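Long-range contacts in hyaluronidase (Thermobaculum terrenum, PDB 5DIY), which probably hydrolyses N-acetylglucosamine glycosides, acting as a family 84 hexosaminidase that takes O-GlcNAc from modified proteins: residues E11-K16 with P258-E263; P233-G238 with W370-W375; L24-F29 with A264-L269. All coordinates share one frame; numbering follows the deposited sequence.

From the N terminus, the chain leaves the first barrel strand through 11-16, passes through 24-29 in helix 20-32, and runs round the barrel to the loop 233-238 after strand 218-222. The last strand, 251-256, then leads into 258-263 and 264-269, so contact 1 closes a loop of 241 intervening residues and contact 3 one of 234. Together they join strand 6-11 and helix 20-32 to the end of strand 251-256 and helix 262-277, where the eight-stranded barrel closes. Contact 2 closes a later loop of 131 residues, tying the barrel to the C-terminal helices. No contact nests within another; each pair crosses. E371 of contact 2 bonds A264 of contact 3, and M259 of contact 1 bonds S265.

Contact 1 (E11-K16 with P258-E263); sequences EGFYGK and PMALPE. With NAG (2-acetamido-2-deoxy-beta-D-glucopyranose), chain E.
Not one direct hydrogen bond joins the two segments; instead the ring of F13 lies against the backbone that runs from P258 to A260. One face of the ring meets M259 C and A260 CA, the latter 3.7 Å above the ring plane and displaced toward the rim. P258 O approaches obliquely, 3.2 Å from F13 CD2, while P258 CD touches the same ring carbon at 4.2 Å. The first torsion of F13 sets CG between its own N and carbonyl carbon (chi1 52°), turning the ring back toward the backbone of 258-260. Beyond it, A260 CB fills the corner between F13 CE1 and K16 O, 3.8 Å from the former. A water lies 2.6 Å from K16 O and 2.8 Å from A260 O and probably bridges these two acceptors, though it has other acceptors in reach. The opposite side of the 11-16 loop faces the bound N-acetylglucosamine: O3 of the sugar donates to G12 O at 2.6 Å, and C4 of the sugar lies at the edge of the Y14 ring. G12 N is bonded to N257, another sugar-binding residue, and Y14 OH to N120, the engineered replacement at the predicted proton-donor position. The chemistry implies a division of labour: ring-on-backbone packing and probably one water join the loops, while backbone polar atoms of G12 remain committed to the sugar and N257.

Contact 2 (P233-G238 with W370-W375); sequences PELHIG and WEIRPW
At the junction between the (beta/alpha)8 barrel and the C-terminal helices of this family 84 enzyme, P233 and L235, in the loop after strand 218-222, receive the indole of W375 from the first turn of helix 373-398. W375 NE1 donates to P233 O over 2.8 Å, with an N-H...O angle of 149°. The donor stands well above the carbonyl plane (44° out of it), and the oxygen lies at the indole edge, tilted somewhat from the ring plane. L235 follows directly on the indole face: its CB sits 3.5 Å from the centroid of the five-membered ring, a CH-pi contact almost along the ring normal. Its N comes 3.3 Å from W375 NE1, but both are donors and do not bond. With CG anti to its own N (chi1 -178°), L235 extends to I372, the N-cap residue of helix 373-398, and the two side chains cross obliquely. F307 of helix 301-308 packs on L235, I372 and W375, making the junction a three-way apolar meeting. On the loop itself, H236 NE2 donates to the anti lone pair of E234 OE1 at 2.7 Å, and R435 pairs with E234 OE2. At the far end of L235, both CD1 and CD2 lie 3.8 Å from I372 CG2.

Contact 3 (L24-F29 with A264-L269); sequences LDMFEF and ASKLPL
The F29 ring carries K266 on one face: CG lies nearly over the ring centre, 4.0 Å from the centroid and 10° off the normal, in a CH-pi contact. L269 CB approaches the ring obliquely, 3.9 Å from F29 CE2, and K266 O comes close to F29 CZ. The D25 carboxylate, the other flat group, offers the syn lone pair of OD2 to K266 NZ in a salt bridge of 2.6 Å. K266 can serve ring and carboxylate together because its chain is extended from CG outward, sliding past F29 in the opposite direction and delivering NZ to the D25 end. The same ammonium pairs with E263 OE1 at roughly a right angle to D25 OD2, which probably eases the repulsion between the carboxylates. An alanine in place of K266 would keep only CB near F29 and is likely to lose the packing over the ring centre, leaving D25 and E263 close together without their shared charge. M26, bent at chi2 (59°) and again at chi3, brings CE within 4.2 Å of K266 CG and SD near L269 CD1. The axes of the two helical segments run nearly parallel, 11.7 Å apart at closest approach and crossing at -22°. Helices 20-32 and 262-277 lie outside adjacent barrel strands, 6-11 and 251-256; M26 and L269 both reach I9 on strand 6-11, while F29 meets L295 of helix 284-296.

Contact 1 (E11-K16 with P258-E263)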
loop_
_atom_site.group_PDB
_atom_site.type_symbol
_atom_site.label_atom_id
_atom_site.label_comp_id
_atom_site.label_asym_id
_atom_site.label_seq_id
_atom_site.Cartn_x
_atom_site.Cartn_y
_atom_site.Cartn_z
ATOM N N GLU C 11 -1.029 -10.184 -7.126
ATOM C CA GLU C 11 -1.030 -10.614 -5.732
ATOM C C GLU C 11 0.416 -10.963 -5.392
ATOM O O GLU C 11 0.804 -12.121 -5.457
ATOM C CB GLU C 11 -1.979 -11.794 -5.491
ATOM C CG GLU C 11 -2.067 -12.162 -4.011
ATOM C CD GLU C 11 -3.036 -13.287 -3.693
ATOM O OE1 GLU C 11 -3.876 -13.659 -4.544
ATOM O OE2 GLU C 11 -2.950 -13.813 -2.559
ATOM N N GLY C 12 1.198 -9.936 -5.055
ATOM C CA GLY C 12 2.648 -10.051 -4.841
ATOM C C GLY C 12 3.143 -9.507 -3.511
ATOM O O GLY C 12 4.327 -9.204 -3.355
ATOM N N PHE C 13 2.242 -9.418 -2.540
ATOM C CA PHE C 13 2.546 -8.802 -1.246
ATOM C C PHE C 13 3.039 -9.844 -0.247
ATOM O O PHE C 13 2.903 -11.044 -0.482
ATOM C CB PHE C 13 1.330 -8.033 -0.698
ATOM C CG PHE C 13 0.055 -8.837 -0.660
ATOM C CD1 PHE C 13 -0.141 -9.817 0.305
ATOM C CD2 PHE C 13 -0.940 -8.627 -1.607
ATOM C CE1 PHE C 13 -1.301 -10.570 0.323
ATOM C CE2 PHE C 13 -2.104 -9.374 -1.590
ATOM C CZ PHE C 13 -2.284 -10.347 -0.626
ATOM N N TYR C 14 3.644 -9.364 0.836
ATOM C CA TYR C 14 3.930 -10.169 2.023
ATOM C C TYR C 14 2.702 -10.103 2.933
ATOM O O TYR C 14 1.915 -9.152 2.866
ATOM C CB TYR C 14 5.150 -9.636 2.788
ATOM C CG TYR C 14 6.490 -9.728 2.068
ATOM C CD1 TYR C 14 6.881 -8.756 1.145
ATOM C CD2 TYR C 14 7.387 -10.771 2.340
ATOM C CE1 TYR C 14 8.115 -8.831 0.499
ATOM C CE2 TYR C 14 8.621 -10.855 1.701
ATOM C CZ TYR C 14 8.981 -9.887 0.782
ATOM O OH TYR C 14 10.205 -9.963 0.154
ATOM N N GLY C 15 2.575 -11.084 3.819
ATOM C CA GLY C 15 1.396 -11.236 4.677
ATOM C C GLY C 15 0.450 -12.313 4.194
ATOM O O GLY C 15 0.744 -13.040 3.252
ATOM N N LYS C 16 -0.703 -12.392 4.847
ATOM C CA LYS C 16 -1.692 -13.448 4.617
ATOM C C LYS C 16 -2.189 -13.436 3.174
ATOM O O LYS C 16 -2.788 -12.448 2.751
ATOM C CB LYS C 16 -2.880 -13.261 5.574
ATOM C CG LYS C 16 -3.903 -14.386 5.563
ATOM C CD LYS C 16 -5.163 -13.973 6.305
ATOM C CE LYS C 16 -6.187 -15.090 6.318
ATOM N NZ LYS C 16 -6.656 -15.436 4.951
ATOM N N PRO C 258 -1.928 -5.036 -4.376
ATOM C CA PRO C 258 -2.939 -4.562 -3.432
ATOM C C PRO C 258 -2.650 -4.909 -1.975
ATOM O O PRO C 258 -1.614 -5.492 -1.657
ATOM C CB PRO C 258 -4.201 -5.277 -3.915
ATOM C CG PRO C 258 -3.694 -6.570 -4.458
ATOM C CD PRO C 258 -2.274 -6.375 -4.886
ATOM N N MET C 259 -3.570 -4.540 -1.092
ATOM C CA MET C 259 -3.460 -4.892 0.322
ATOM C C MET C 259 -3.862 -6.345 0.533
ATOM O O MET C 259 -4.646 -6.908 -0.245
ATOM C CB MET C 259 -4.355 -3.987 1.178
ATOM C CG MET C 259 -4.021 -2.505 1.079
ATOM S SD MET C 259 -4.999 -1.489 2.201
ATOM C CE MET C 259 -6.503 -1.326 1.253
ATOM N N ALA C 260 -3.350 -6.940 1.605
ATOM C CA ALA C 260 -3.853 -8.240 2.080
ATOM C C ALA C 260 -5.342 -8.188 2.509
ATOM O O ALA C 260 -5.945 -9.231 2.745
ATOM C CB ALA C 260 -2.988 -8.758 3.217
ATOM N N LEU C 261 -5.894 -6.977 2.651
ATOM C CA LEU C 261 -7.337 -6.724 2.750
ATOM C C LEU C 261 -7.952 -6.545 1.351
ATOM O O LEU C 261 -7.866 -5.451 0.780
ATOM C CB LEU C 261 -7.579 -5.448 3.576
ATOM C CG LEU C 261 -6.956 -5.375 4.966
ATOM C CD1 LEU C 261 -7.247 -4.020 5.588
ATOM C CD2 LEU C 261 -7.470 -6.501 5.842
ATOM N N PRO C 262 -8.560 -7.610 0.782
ATOM C CA PRO C 262 -9.027 -7.514 -0.610
ATOM C C PRO C 262 -10.231 -6.612 -0.838
ATOM O O PRO C 262 -10.281 -5.905 -1.839
ATOM C CB PRO C 262 -9.406 -8.964 -0.962
ATOM C CG PRO C 262 -9.631 -9.641 0.342
ATOM C CD PRO C 262 -8.684 -8.988 1.300
ATOM N N GLU C 263 -11.207 -6.669 0.061
ATOM C CA GLU C 263 -12.419 -5.872 -0.088
ATOM C C GLU C 263 -12.098 -4.380 0.057
ATOM O O GLU C 263 -12.570 -3.560 -0.733
ATOM C CB GLU C 263 -13.493 -6.322 0.917
ATOM C CG GLU C 263 -14.901 -5.868 0.574
ATOM C CD GLU C 263 -15.464 -6.502 -0.684
ATOM O OE1 GLU C 263 -15.035 -7.611 -1.062
ATOM O OE2 GLU C 263 -16.360 -5.888 -1.291
HETATM C C1 NAG E . 8.921 -5.266 -2.242
HETATM C C2 NAG E . 8.373 -6.545 -2.905
HETATM C C3 NAG E . 6.859 -6.727 -2.767
HETATM C C4 NAG E . 6.344 -5.989 -1.542
HETATM C C5 NAG E . 6.608 -4.503 -1.729
HETATM C C6 NAG E . 6.135 -3.655 -0.538
HETATM C C7 NAG E . 8.505 -5.764 -5.250
HETATM C C8 NAG E . 9.042 -6.098 -6.613
HETATM N N2 NAG E . 8.798 -6.650 -4.297
HETATM O O3 NAG E . 6.566 -8.125 -2.671
HETATM O O4 NAG E . 4.936 -6.178 -1.408
HETATM O O5 NAG E . 7.974 -4.211 -2.040
HETATM O O6 NAG E . 6.678 -4.118 0.700
HETATM O O7 NAG E . 7.858 -4.745 -5.044
HETATM O O HOH W 1 -5.382 -11.923 2.715
#

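Contact 2 (P233-G238 with W370-W375)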
loop_
_atom_site.group_PDB
_atom_site.type_symbol
_atom_site.label_atom_id
_atom_site.label_comp_id
_atom_site.label_asym_id
_atom_site.label_seq_id
_atom_site.Cartn_x
_atom_site.Cartn_y
_atom_site.Cartn_z
ATOM N N PRO C 233 0.023 -0.670 9.584
ATOM C CA PRO C 233 -0.828 0.297 10.306
ATOM C C PRO C 233 -1.597 1.314 9.443
ATOM O O PRO C 233 -2.576 1.899 9.923
ATOM C CB PRO C 233 0.164 1.017 11.212
ATOM C CG PRO C 233 1.229 0.013 11.463
ATOM C CD PRO C 233 1.380 -0.715 10.155
ATOM N N GLU C 234 -1.173 1.511 8.194
ATOM C CA GLU C 234 -1.796 2.487 7.295
ATOM C C GLU C 234 -2.908 1.872 6.470
ATOM O O GLU C 234 -2.685 0.870 5.788
ATOM C CB GLU C 234 -0.744 3.058 6.354
ATOM C CG GLU C 234 0.371 3.787 7.075
ATOM C CD GLU C 234 1.629 3.943 6.247
ATOM O OE1 GLU C 234 1.600 3.746 5.009
ATOM O OE2 GLU C 234 2.655 4.280 6.861
ATOM N N LEU C 235 -4.101 2.472 6.523
ATOM C CA LEU C 235 -5.196 2.070 5.652
ATOM C C LEU C 235 -5.073 2.816 4.322
ATOM O O LEU C 235 -5.462 3.988 4.214
ATOM C CB LEU C 235 -6.559 2.327 6.293
ATOM C CG LEU C 235 -7.780 1.896 5.477
ATOM C CD1 LEU C 235 -7.778 0.391 5.242
ATOM C CD2 LEU C 235 -9.064 2.344 6.162
ATOM N N HIS C 236 -4.555 2.122 3.312
ATOM C CA HIS C 236 -4.346 2.712 1.988
ATOM C C HIS C 236 -5.612 2.623 1.151
ATOM O O HIS C 236 -5.706 1.805 0.223
ATOM C CB HIS C 236 -3.187 2.029 1.262
ATOM C CG HIS C 236 -1.855 2.245 1.906
ATOM N ND1 HIS C 236 -0.766 1.444 1.642
ATOM C CD2 HIS C 236 -1.434 3.165 2.804
ATOM C CE1 HIS C 236 0.272 1.871 2.337
ATOM N NE2 HIS C 236 -0.107 2.912 3.055
ATOM N N ILE C 237 -6.581 3.478 1.469
ATOM C CA ILE C 237 -7.839 3.530 0.714
ATOM C C ILE C 237 -7.960 4.739 -0.216
ATOM O O ILE C 237 -8.962 4.859 -0.914
ATOM C CB ILE C 237 -9.085 3.415 1.628
ATOM C CG1 ILE C 237 -9.049 4.437 2.774
ATOM C CG2 ILE C 237 -9.205 1.986 2.143
ATOM C CD1 ILE C 237 -10.401 4.690 3.411
ATOM N N GLY C 238 -6.947 5.608 -0.252
ATOM C CA GLY C 238 -6.982 6.803 -1.091
ATOM C C GLY C 238 -6.890 6.488 -2.575
ATOM O O GLY C 238 -6.485 5.385 -2.949
ATOM N N TRP C 370 -16.032 -4.626 7.876
ATOM C CA TRP C 370 -15.335 -5.628 8.699
ATOM C C TRP C 370 -13.808 -5.507 8.567
ATOM O O TRP C 370 -13.098 -5.581 9.562
ATOM C CB TRP C 370 -15.777 -7.055 8.338
ATOM C CG TRP C 370 -15.112 -8.108 9.174
ATOM C CD1 TRP C 370 -15.535 -8.581 10.383
ATOM C CD2 TRP C 370 -13.897 -8.807 8.874
ATOM N NE1 TRP C 370 -14.660 -9.532 10.857
ATOM C CE2 TRP C 370 -13.646 -9.692 9.951
ATOM C CE3 TRP C 370 -12.996 -8.771 7.799
ATOM C CZ2 TRP C 370 -12.528 -10.543 9.984
ATOM C CZ3 TRP C 370 -11.877 -9.618 7.832
ATOM C CH2 TRP C 370 -11.657 -10.491 8.921
ATOM N N GLU C 371 -13.308 -5.330 7.345
ATOM C CA GLU C 371 -11.852 -5.220 7.126
ATOM C C GLU C 371 -11.241 -3.958 7.750
ATOM O O GLU C 371 -10.173 -4.025 8.356
ATOM C CB GLU C 371 -11.498 -5.299 5.636
ATOM C CG GLU C 371 -11.510 -6.717 5.090
ATOM C CD GLU C 371 -11.205 -6.804 3.611
ATOM O OE1 GLU C 371 -10.849 -5.775 2.992
ATOM O OE2 GLU C 371 -11.348 -7.913 3.050
ATOM N N ILE C 372 -11.929 -2.827 7.627
ATOM C CA ILE C 372 -11.419 -1.549 8.140
ATOM C C ILE C 372 -11.802 -1.237 9.599
ATOM O O ILE C 372 -11.564 -0.124 10.059
ATOM C CB ILE C 372 -11.802 -0.359 7.216
ATOM C CG1 ILE C 372 -13.290 0.005 7.307
ATOM C CG2 ILE C 372 -11.419 -0.665 5.773
ATOM C CD1 ILE C 372 -13.539 1.483 7.098
ATOM N N ARG C 373 -12.367 -2.211 10.321
ATOM C CA ARG C 373 -12.854 -1.992 11.688
ATOM C C ARG C 373 -11.787 -1.511 12.679
ATOM O O ARG C 373 -12.082 -0.644 13.504
ATOM C CB ARG C 373 -13.547 -3.248 12.238
ATOM C CG ARG C 373 -14.321 -3.027 13.532
ATOM C CD ARG C 373 -14.638 -4.337 14.235
ATOM N NE ARG C 373 -15.746 -5.045 13.597
ATOM C CZ ARG C 373 -16.064 -6.325 13.801
ATOM N NH1 ARG C 373 -15.356 -7.098 14.626
ATOM N NH2 ARG C 373 -17.105 -6.844 13.156
ATOM N N PRO C 374 -10.553 -2.065 12.617
ATOM C CA PRO C 374 -9.511 -1.572 13.531
ATOM C C PRO C 374 -9.217 -0.075 13.399
ATOM O O PRO C 374 -8.893 0.574 14.397
ATOM C CB PRO C 374 -8.281 -2.397 13.141
ATOM C CG PRO C 374 -8.845 -3.644 12.565
ATOM C CD PRO C 374 -10.068 -3.207 11.822
ATOM N N TRP C 375 -9.351 0.455 12.185
ATOM C CA TRP C 375 -9.153 1.876 11.933
ATOM C C TRP C 375 -10.341 2.676 12.456
ATOM O O TRP C 375 -10.146 3.740 13.031
ATOM C CB TRP C 375 -8.900 2.144 10.442
ATOM C CG TRP C 375 -7.536 1.693 10.000
ATOM C CD1 TRP C 375 -6.393 2.440 9.991
ATOM C CD2 TRP C 375 -7.164 0.392 9.522
ATOM N NE1 TRP C 375 -5.338 1.693 9.533
ATOM C CE2 TRP C 375 -5.781 0.430 9.242
ATOM C CE3 TRP C 375 -7.867 -0.798 9.292
ATOM C CZ2 TRP C 375 -5.086 -0.677 8.738
ATOM C CZ3 TRP C 375 -7.171 -1.904 8.797
ATOM C CH2 TRP C 375 -5.795 -1.832 8.529
#

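Contact 3 (L24-F29 with A264-L269)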
loop_
_atom_site.group_PDB
_atom_site.type_symbol
_atom_site.label_atom_id
_atom_site.label_comp_id
_atom_site.label_asym_id
_atom_site.label_seq_id
_atom_site.Cartn_x
_atom_site.Cartn_y
_atom_site.Cartn_z
ATOM N N LEU C 24 -11.540 -15.413 -6.519
ATOM C CA LEU C 24 -12.640 -15.618 -7.468
ATOM C C LEU C 24 -13.537 -14.382 -7.544
ATOM O O LEU C 24 -13.919 -13.955 -8.631
ATOM C CB LEU C 24 -13.477 -16.846 -7.085
ATOM C CG LEU C 24 -12.784 -18.208 -7.197
ATOM C CD1 LEU C 24 -13.542 -19.252 -6.391
ATOM C CD2 LEU C 24 -12.637 -18.637 -8.649
ATOM N N ASP C 25 -13.860 -13.828 -6.376
ATOM C CA ASP C 25 -14.614 -12.577 -6.262
ATOM C C ASP C 25 -13.855 -11.387 -6.883
ATOM O O ASP C 25 -14.438 -10.590 -7.613
ATOM C CB ASP C 25 -14.920 -12.307 -4.785
ATOM C CG ASP C 25 -15.736 -11.052 -4.574
ATOM O OD1 ASP C 25 -16.978 -11.117 -4.695
ATOM O OD2 ASP C 25 -15.128 -9.999 -4.280
ATOM N N MET C 26 -12.558 -11.274 -6.601
ATOM C CA MET C 26 -11.731 -10.232 -7.219
ATOM C C MET C 26 -11.750 -10.313 -8.749
ATOM O O MET C 26 -11.761 -9.277 -9.412
ATOM C CB MET C 26 -10.285 -10.286 -6.704
ATOM C CG MET C 26 -9.432 -9.071 -7.069
ATOM S SD MET C 26 -10.069 -7.486 -6.466
ATOM C CE MET C 26 -9.817 -7.657 -4.705
ATOM N N PHE C 27 -11.778 -11.526 -9.314
ATOM C CA PHE C 27 -11.842 -11.671 -10.777
ATOM C C PHE C 27 -13.128 -11.081 -11.357
ATOM O O PHE C 27 -13.106 -10.515 -12.454
ATOM C CB PHE C 27 -11.680 -13.133 -11.229
ATOM C CG PHE C 27 -10.334 -13.751 -10.908
ATOM C CD1 PHE C 27 -9.205 -12.978 -10.605
ATOM C CD2 PHE C 27 -10.191 -15.133 -10.943
ATOM C CE1 PHE C 27 -7.985 -13.576 -10.323
ATOM C CE2 PHE C 27 -8.968 -15.736 -10.662
ATOM C CZ PHE C 27 -7.864 -14.958 -10.350
ATOM N N GLU C 28 -14.234 -11.200 -10.621
ATOM C CA GLU C 28 -15.501 -10.566 -11.017
ATOM C C GLU C 28 -15.410 -9.039 -10.936
ATOM O O GLU C 28 -15.840 -8.348 -11.856
ATOM C CB GLU C 28 -16.666 -11.081 -10.168
ATOM C CG GLU C 28 -16.998 -12.544 -10.439
ATOM C CD GLU C 28 -17.989 -13.150 -9.458
ATOM O OE1 GLU C 28 -18.248 -12.562 -8.381
ATOM O OE2 GLU C 28 -18.502 -14.246 -9.765
ATOM N N PHE C 29 -14.845 -8.522 -9.844
ATOM C CA PHE C 29 -14.553 -7.085 -9.722
ATOM C C PHE C 29 -13.643 -6.589 -10.859
ATOM O O PHE C 29 -13.885 -5.523 -11.439
ATOM C CB PHE C 29 -13.929 -6.770 -8.354
ATOM C CG PHE C 29 -13.409 -5.359 -8.229
ATOM C CD1 PHE C 29 -14.251 -4.323 -7.839
ATOM C CD2 PHE C 29 -12.070 -5.069 -8.499
ATOM C CE1 PHE C 29 -13.769 -3.023 -7.729
ATOM C CE2 PHE C 29 -11.587 -3.771 -8.391
ATOM C CZ PHE C 29 -12.440 -2.746 -8.005
ATOM N N ALA C 264 -11.268 -4.040 1.041
ATOM C CA ALA C 264 -10.789 -2.660 1.213
ATOM C C ALA C 264 -9.976 -2.169 0.012
ATOM O O ALA C 264 -10.044 -0.989 -0.327
ATOM C CB ALA C 264 -9.978 -2.527 2.494
ATOM N N SER C 265 -9.220 -3.068 -0.626
ATOM C CA SER C 265 -8.440 -2.722 -1.829
ATOM C C SER C 265 -9.301 -2.295 -3.012
ATOM O O SER C 265 -8.837 -1.562 -3.875
ATOM C CB SER C 265 -7.541 -3.886 -2.276
ATOM O OG SER C 265 -6.539 -4.169 -1.326
ATOM N N LYS C 266 -10.551 -2.745 -3.054
ATOM C CA LYS C 266 -11.438 -2.427 -4.173
ATOM C C LYS C 266 -11.679 -0.937 -4.370
ATOM O O LYS C 266 -11.931 -0.508 -5.497
ATOM C CB LYS C 266 -12.772 -3.162 -4.045
ATOM C CG LYS C 266 -12.654 -4.670 -4.193
ATOM C CD LYS C 266 -14.006 -5.329 -4.011
ATOM C CE LYS C 266 -13.919 -6.844 -4.089
ATOM N NZ LYS C 266 -15.293 -7.428 -4.043
ATOM N N LEU C 267 -11.599 -0.160 -3.286
ATOM C CA LEU C 267 -11.784 1.288 -3.353
ATOM C C LEU C 267 -10.670 1.959 -4.195
ATOM O O LEU C 267 -10.977 2.588 -5.205
ATOM C CB LEU C 267 -11.931 1.897 -1.939
ATOM C CG LEU C 267 -12.907 3.054 -1.747
ATOM C CD1 LEU C 267 -12.801 3.557 -0.310
ATOM C CD2 LEU C 267 -12.640 4.178 -2.734
ATOM N N PRO C 268 -9.385 1.806 -3.808
ATOM C CA PRO C 268 -8.314 2.349 -4.661
ATOM C C PRO C 268 -8.138 1.632 -5.998
ATOM O O PRO C 268 -7.794 2.283 -6.989
ATOM C CB PRO C 268 -7.052 2.197 -3.796
ATOM C CG PRO C 268 -7.389 1.153 -2.801
ATOM C CD PRO C 268 -8.845 1.328 -2.522
ATOM N N LEU C 269 -8.377 0.319 -6.038
ATOM C CA LEU C 269 -8.314 -0.433 -7.306
ATOM C C LEU C 269 -9.349 0.037 -8.331
ATOM O O LEU C 269 -9.058 0.068 -9.535
ATOM C CB LEU C 269 -8.418 -1.947 -7.078
ATOM C CG LEU C 269 -7.220 -2.616 -6.386
ATOM C CD1 LEU C 269 -7.541 -4.081 -6.127
ATOM C CD2 LEU C 269 -5.933 -2.471 -7.189
#